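PDB 3DKR: esterase D from Lactobacillus rhamnosus, which probably hydrolyses carboxylic esters as a member of the alpha/beta hydrolase superfamily. Local coordinates for residues L100-I105 with S125-G130; A107-E112 with A173-A178. All coordinates share one frame; numbering follows the deposited sequence.

Contact 1. Residues L100-I105 with S125-G130. With ACT (acetate ion), chain B.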
loop_
_atom_site.group_PDB
_atom_site.type_symbol
_atom_site.label_atom_id
_atom_site.label_comp_id
_atom_site.label_asym_id
_atom_site.label_seq_id
_atom_site.Cartn_x
_atom_site.Cartn_y
_atom_site.Cartn_z
ATOM N N LEU A 100 -0.969 -0.646 -1.210
ATOM C CA LEU A 100 -2.133 -1.456 -0.814
ATOM C C LEU A 100 -2.946 -0.672 0.231
ATOM O O LEU A 100 -2.947 0.562 0.173
ATOM C CB LEU A 100 -1.700 -2.857 -0.356
ATOM C CG LEU A 100 -1.445 -3.768 -1.565
ATOM C CD1 LEU A 100 -0.464 -4.907 -1.232
ATOM C CD2 LEU A 100 -2.761 -4.323 -2.101
ATOM N N SER A 101 -3.713 -1.306 1.123
ATOM C CA SER A 101 -4.567 -0.467 2.002
ATOM C C SER A 101 -3.713 0.456 2.882
ATOM O O SER A 101 -3.903 1.677 2.886
ATOM C CB SER A 101 -5.551 -1.281 2.850
ATOM O OG SER A 101 -6.545 -1.921 2.068
ATOM N N LEU A 102 -2.760 -0.120 3.596
ATOM C CA LEU A 102 -1.885 0.663 4.461
ATOM C C LEU A 102 -0.977 1.569 3.629
ATOM O O LEU A 102 -0.988 2.791 3.790
ATOM C CB LEU A 102 -1.055 -0.259 5.363
ATOM C CG LEU A 102 -0.063 0.472 6.260
ATOM C CD1 LEU A 102 -0.759 1.309 7.348
ATOM C CD2 LEU A 102 0.899 -0.543 6.874
ATOM N N GLY A 103 -0.200 0.970 2.728
ATOM C CA GLY A 103 0.700 1.737 1.865
ATOM C C GLY A 103 -0.046 2.825 1.111
ATOM O O GLY A 103 0.506 3.900 0.860
ATOM N N GLY A 104 -1.294 2.540 0.739
ATOM C CA GLY A 104 -2.126 3.492 -0.020
ATOM C C GLY A 104 -2.518 4.743 0.752
ATOM O O GLY A 104 -2.726 5.798 0.163
ATOM N N ILE A 105 -2.627 4.636 2.073
ATOM C CA ILE A 105 -2.860 5.813 2.911
ATOM C C ILE A 105 -1.676 6.752 2.703
ATOM O O ILE A 105 -1.859 7.948 2.485
ATOM C CB ILE A 105 -2.968 5.441 4.412
ATOM C CG1 ILE A 105 -4.236 4.628 4.666
ATOM C CG2 ILE A 105 -2.977 6.705 5.322
ATOM C CD1 ILE A 105 -4.185 3.873 6.008
ATOM N N SER A 125 -8.702 0.001 -0.773
ATOM C CA SER A 125 -9.221 1.120 0.026
ATOM C C SER A 125 -8.429 1.341 1.301
ATOM O O SER A 125 -7.800 0.425 1.817
ATOM C CB SER A 125 -10.673 0.849 0.371
ATOM O OG SER A 125 -11.462 0.902 -0.798
ATOM N N PRO A 126 -8.450 2.575 1.821
ATOM C CA PRO A 126 -7.716 2.831 3.049
ATOM C C PRO A 126 -8.312 2.120 4.253
ATOM O O PRO A 126 -9.449 1.643 4.204
ATOM C CB PRO A 126 -7.826 4.357 3.207
ATOM C CG PRO A 126 -9.056 4.733 2.468
ATOM C CD PRO A 126 -9.154 3.776 1.327
ATOM N N ILE A 127 -7.525 2.094 5.327
ATOM C CA ILE A 127 -7.927 1.571 6.617
ATOM C C ILE A 127 -8.551 2.724 7.375
ATOM O O ILE A 127 -7.833 3.612 7.843
ATOM C CB ILE A 127 -6.699 1.015 7.367
ATOM C CG1 ILE A 127 -6.068 -0.130 6.566
ATOM C CG2 ILE A 127 -7.076 0.548 8.772
ATOM C CD1 ILE A 127 -4.733 -0.589 7.078
ATOM N N LEU A 128 -9.880 2.706 7.462
ATOM C CA LEU A 128 -10.664 3.766 8.123
ATOM C C LEU A 128 -11.563 3.197 9.222
ATOM O O LEU A 128 -11.954 2.030 9.181
ATOM C CB LEU A 128 -11.508 4.524 7.087
ATOM C CG LEU A 128 -10.704 5.470 6.195
ATOM C CD1 LEU A 128 -11.555 5.947 5.029
ATOM C CD2 LEU A 128 -10.173 6.681 6.960
ATOM N N PRO A 129 -11.923 4.029 10.207
ATOM C CA PRO A 129 -12.618 3.475 11.374
ATOM C C PRO A 129 -13.947 2.835 11.007
ATOM O O PRO A 129 -14.748 3.435 10.279
ATOM C CB PRO A 129 -12.791 4.679 12.306
ATOM C CG PRO A 129 -12.621 5.885 11.424
ATOM C CD PRO A 129 -11.689 5.479 10.331
ATOM N N GLY A 130 -14.133 1.600 11.470
ATOM C CA GLY A 130 -15.370 0.860 11.297
ATOM C C GLY A 130 -15.522 0.131 9.978
ATOM O O GLY A 130 -16.535 -0.542 9.765
HETATM C C ACT B . -3.391 -3.878 3.601
HETATM O O ACT B . -2.683 -2.955 4.106
HETATM O OXT ACT B . -3.598 -3.880 2.354
HETATM C CH3 ACT B . -3.977 -4.969 4.454
#
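S101 meets the 125-130 loop through its hydroxyl, which donates to the backbone carbonyl of S125: OG lies 2.7 Å from S125 O, in the plane of that carbonyl and with a C=O...OG angle of 160°, so nearly in line with the C=O bond. A weak bond to S124 OG also reaches it. OG stands anti to its own carbonyl carbon, which swings it off the helix start toward the loop. Next to this bond the two segments pack through aliphatic carbons. I127 lays its CG1 against S101 CB at 3.9 Å, and its terminal CD1 continues over the backbone of L102 to reach L102 CB. One turn on, I105 crosses I127 at about a right angle, its CD1 4.0 Å from I127 CB, while I105 CG1 rests on P126 CB at 3.9 Å. The I127 N under this cover is buried without a polar partner. An acetate ion, probably from the crystallisation liquor, takes S101 N on OXT and L102 N on O, each at 2.9 Å; H226 NE2 and Y31 N also bind it. S101, the predicted nucleophile, sits where alpha/beta hydrolases have their nucleophile elbow, in the sequence G-L-S-L-G, though its phi of -62° is helical rather than the strained positive value usual there; Y31 N and L102 N are placed as oxyanion-hole donors would be.

Contact 2. Residues A107-E112 with A173-A178; sequences AMKALE and ATTVAA
V176 has CG1 anti to its backbone N (chi1 175°) and CG2 beside it, a setting that spreads the two methyls over different residues of helix 107-112. K109, with CG also anti to its N (chi1 -164°), runs straight as far as CE and bends only at the last torsion; its CB, CG and CD pass alongside V176 CG2, with CB at 3.7 Å and CD at 3.8 Å. The bend leaves NZ near the methyl of T175, CG2 at 4.2 Å, and the ammonium group also makes a cation-pi contact with W78. The other valine methyl, CG1, touches M108 CB at 4.0 Å, beyond which the methionine chain turns away from segment 173-178. CG1 also faces the carboxylate of E112, with OE1 and OE2 at similar range. E112 extends beyond CG to bring OE2 within 2.6 Å of V176 O. An alanine here is likely to leave V176 O without this close polar neighbour and to open a gap beside CG1, where the carboxylate now lies. The axes of the two short segments approach to 9.6 Å and cross at 40°, their N-to-C directions running broadly the same way. The contact joins the helix that carries the predicted nucleophile at its N-terminal end to residues 173-178 of the long helix 155-178, which comes between strands 119-122 and 187-192, a region where alpha/beta hydrolases commonly carry their cap insertion.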
loop_
_atom_site.group_PDB
_atom_site.type_symbol
_atom_site.label_atom_id
_atom_site.label_comp_id
_atom_site.label_asym_id
_atom_site.label_seq_id
_atom_site.Cartn_x
_atom_site.Cartn_y
_atom_site.Cartn_z
ATOM N N ALA A 107 0.534 6.678 0.178
ATOM C CA ALA A 107 0.576 7.121 -1.227
ATOM C C ALA A 107 -0.284 8.348 -1.431
ATOM O O ALA A 107 0.123 9.308 -2.087
ATOM C CB ALA A 107 0.121 6.017 -2.175
ATOM N N MET A 108 -1.478 8.333 -0.845
ATOM C CA MET A 108 -2.384 9.468 -0.985
ATOM C C MET A 108 -1.833 10.671 -0.233
ATOM O O MET A 108 -1.910 11.794 -0.742
ATOM C CB MET A 108 -3.799 9.108 -0.547
ATOM C CG MET A 108 -4.478 8.061 -1.430
ATOM S SD MET A 108 -4.426 8.381 -3.224
ATOM C CE MET A 108 -5.040 10.072 -3.286
ATOM N N LYS A 109 -1.270 10.473 0.959
ATOM C CA LYS A 109 -0.716 11.604 1.702
ATOM C C LYS A 109 0.486 12.198 0.952
ATOM O O LYS A 109 0.710 13.412 0.977
ATOM C CB LYS A 109 -0.338 11.226 3.133
ATOM C CG LYS A 109 -0.136 12.425 4.038
ATOM C CD LYS A 109 0.213 12.009 5.452
ATOM C CE LYS A 109 0.360 13.209 6.380
ATOM N NZ LYS A 109 -0.952 13.793 6.792
ATOM N N ALA A 110 1.238 11.338 0.263
ATOM C CA ALA A 110 2.321 11.788 -0.612
ATOM C C ALA A 110 1.802 12.691 -1.729
ATOM O O ALA A 110 2.335 13.786 -1.950
ATOM C CB ALA A 110 3.061 10.579 -1.187
ATOM N N LEU A 111 0.750 12.257 -2.420
ATOM C CA LEU A 111 0.161 13.089 -3.482
ATOM C C LEU A 111 -0.302 14.446 -2.920
ATOM O O LEU A 111 -0.145 15.494 -3.569
ATOM C CB LEU A 111 -0.989 12.374 -4.188
ATOM C CG LEU A 111 -0.597 11.124 -4.977
ATOM C CD1 LEU A 111 -1.824 10.453 -5.574
ATOM C CD2 LEU A 111 0.418 11.453 -6.056
ATOM N N GLU A 112 -0.872 14.419 -1.721
ATOM C CA GLU A 112 -1.381 15.635 -1.076
ATOM C C GLU A 112 -0.285 16.615 -0.645
ATOM O O GLU A 112 -0.497 17.830 -0.672
ATOM C CB GLU A 112 -2.172 15.265 0.179
ATOM C CG GLU A 112 -3.464 14.497 -0.056
ATOM C CD GLU A 112 -4.072 13.878 1.226
ATOM O OE1 GLU A 112 -3.425 13.901 2.300
ATOM O OE2 GLU A 112 -5.232 13.392 1.129
ATOM N N ALA A 173 -5.282 7.898 9.011
ATOM C CA ALA A 173 -6.033 7.813 7.758
ATOM C C ALA A 173 -7.161 8.855 7.657
ATOM O O ALA A 173 -7.434 9.382 6.569
ATOM C CB ALA A 173 -6.591 6.390 7.568
ATOM N N THR A 174 -7.836 9.155 8.770
ATOM C CA THR A 174 -8.891 10.170 8.704
ATOM C C THR A 174 -8.319 11.536 8.328
ATOM O O THR A 174 -8.946 12.307 7.607
ATOM C CB THR A 174 -9.715 10.295 10.023
ATOM O OG1 THR A 174 -8.881 10.673 11.120
ATOM C CG2 THR A 174 -10.470 8.980 10.338
ATOM N N THR A 175 -7.109 11.829 8.784
ATOM C CA THR A 175 -6.488 13.114 8.444
ATOM C C THR A 175 -6.141 13.154 6.958
ATOM O O THR A 175 -6.399 14.149 6.270
ATOM C CB THR A 175 -5.263 13.352 9.289
ATOM O OG1 THR A 175 -5.683 13.430 10.664
ATOM C CG2 THR A 175 -4.539 14.634 8.866
ATOM N N VAL A 176 -5.579 12.060 6.453
ATOM C CA VAL A 176 -5.339 11.943 5.021
ATOM C C VAL A 176 -6.633 12.104 4.228
ATOM O O VAL A 176 -6.669 12.833 3.233
ATOM C CB VAL A 176 -4.630 10.603 4.673
ATOM C CG1 VAL A 176 -4.498 10.442 3.150
ATOM C CG2 VAL A 176 -3.268 10.539 5.340
ATOM N N ALA A 177 -7.725 11.504 4.692
ATOM C CA ALA A 177 -8.993 11.609 3.983
ATOM C C ALA A 177 -9.475 13.056 3.934
ATOM O O ALA A 177 -9.975 13.498 2.904
ATOM C CB ALA A 177 -10.044 10.724 4.600
ATOM N N ALA A 178 -9.304 13.783 5.041
ATOM C CA ALA A 178 -9.750 15.190 5.132
ATOM C C ALA A 178 -8.971 16.108 4.189
ATOM O O ALA A 178 -9.441 17.205 3.865
ATOM C CB ALA A 178 -9.637 15.684 6.552
#

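Both contacts use helix 101-113: contact 1 takes its N-terminal turn, with the predicted nucleophile S101, and contact 2 the turns farther along. Their centres are about 10 Å apart, and the segments alternate along the chain. The 125-130 loop meets the same helix 155-178 that serves contact 2: L128 CD2 lies 3.6 Å from A173 CB, and P129 CD 3.7 Å from T174 CG2. On the helix side, I105 O is 3.7 Å from V176 CG1, so the two contacts touch directly. Contact 1 lies at the predicted active site, where the acetate is bound, whereas the M108 side chain of contact 2 is about 10 Å from that of S101.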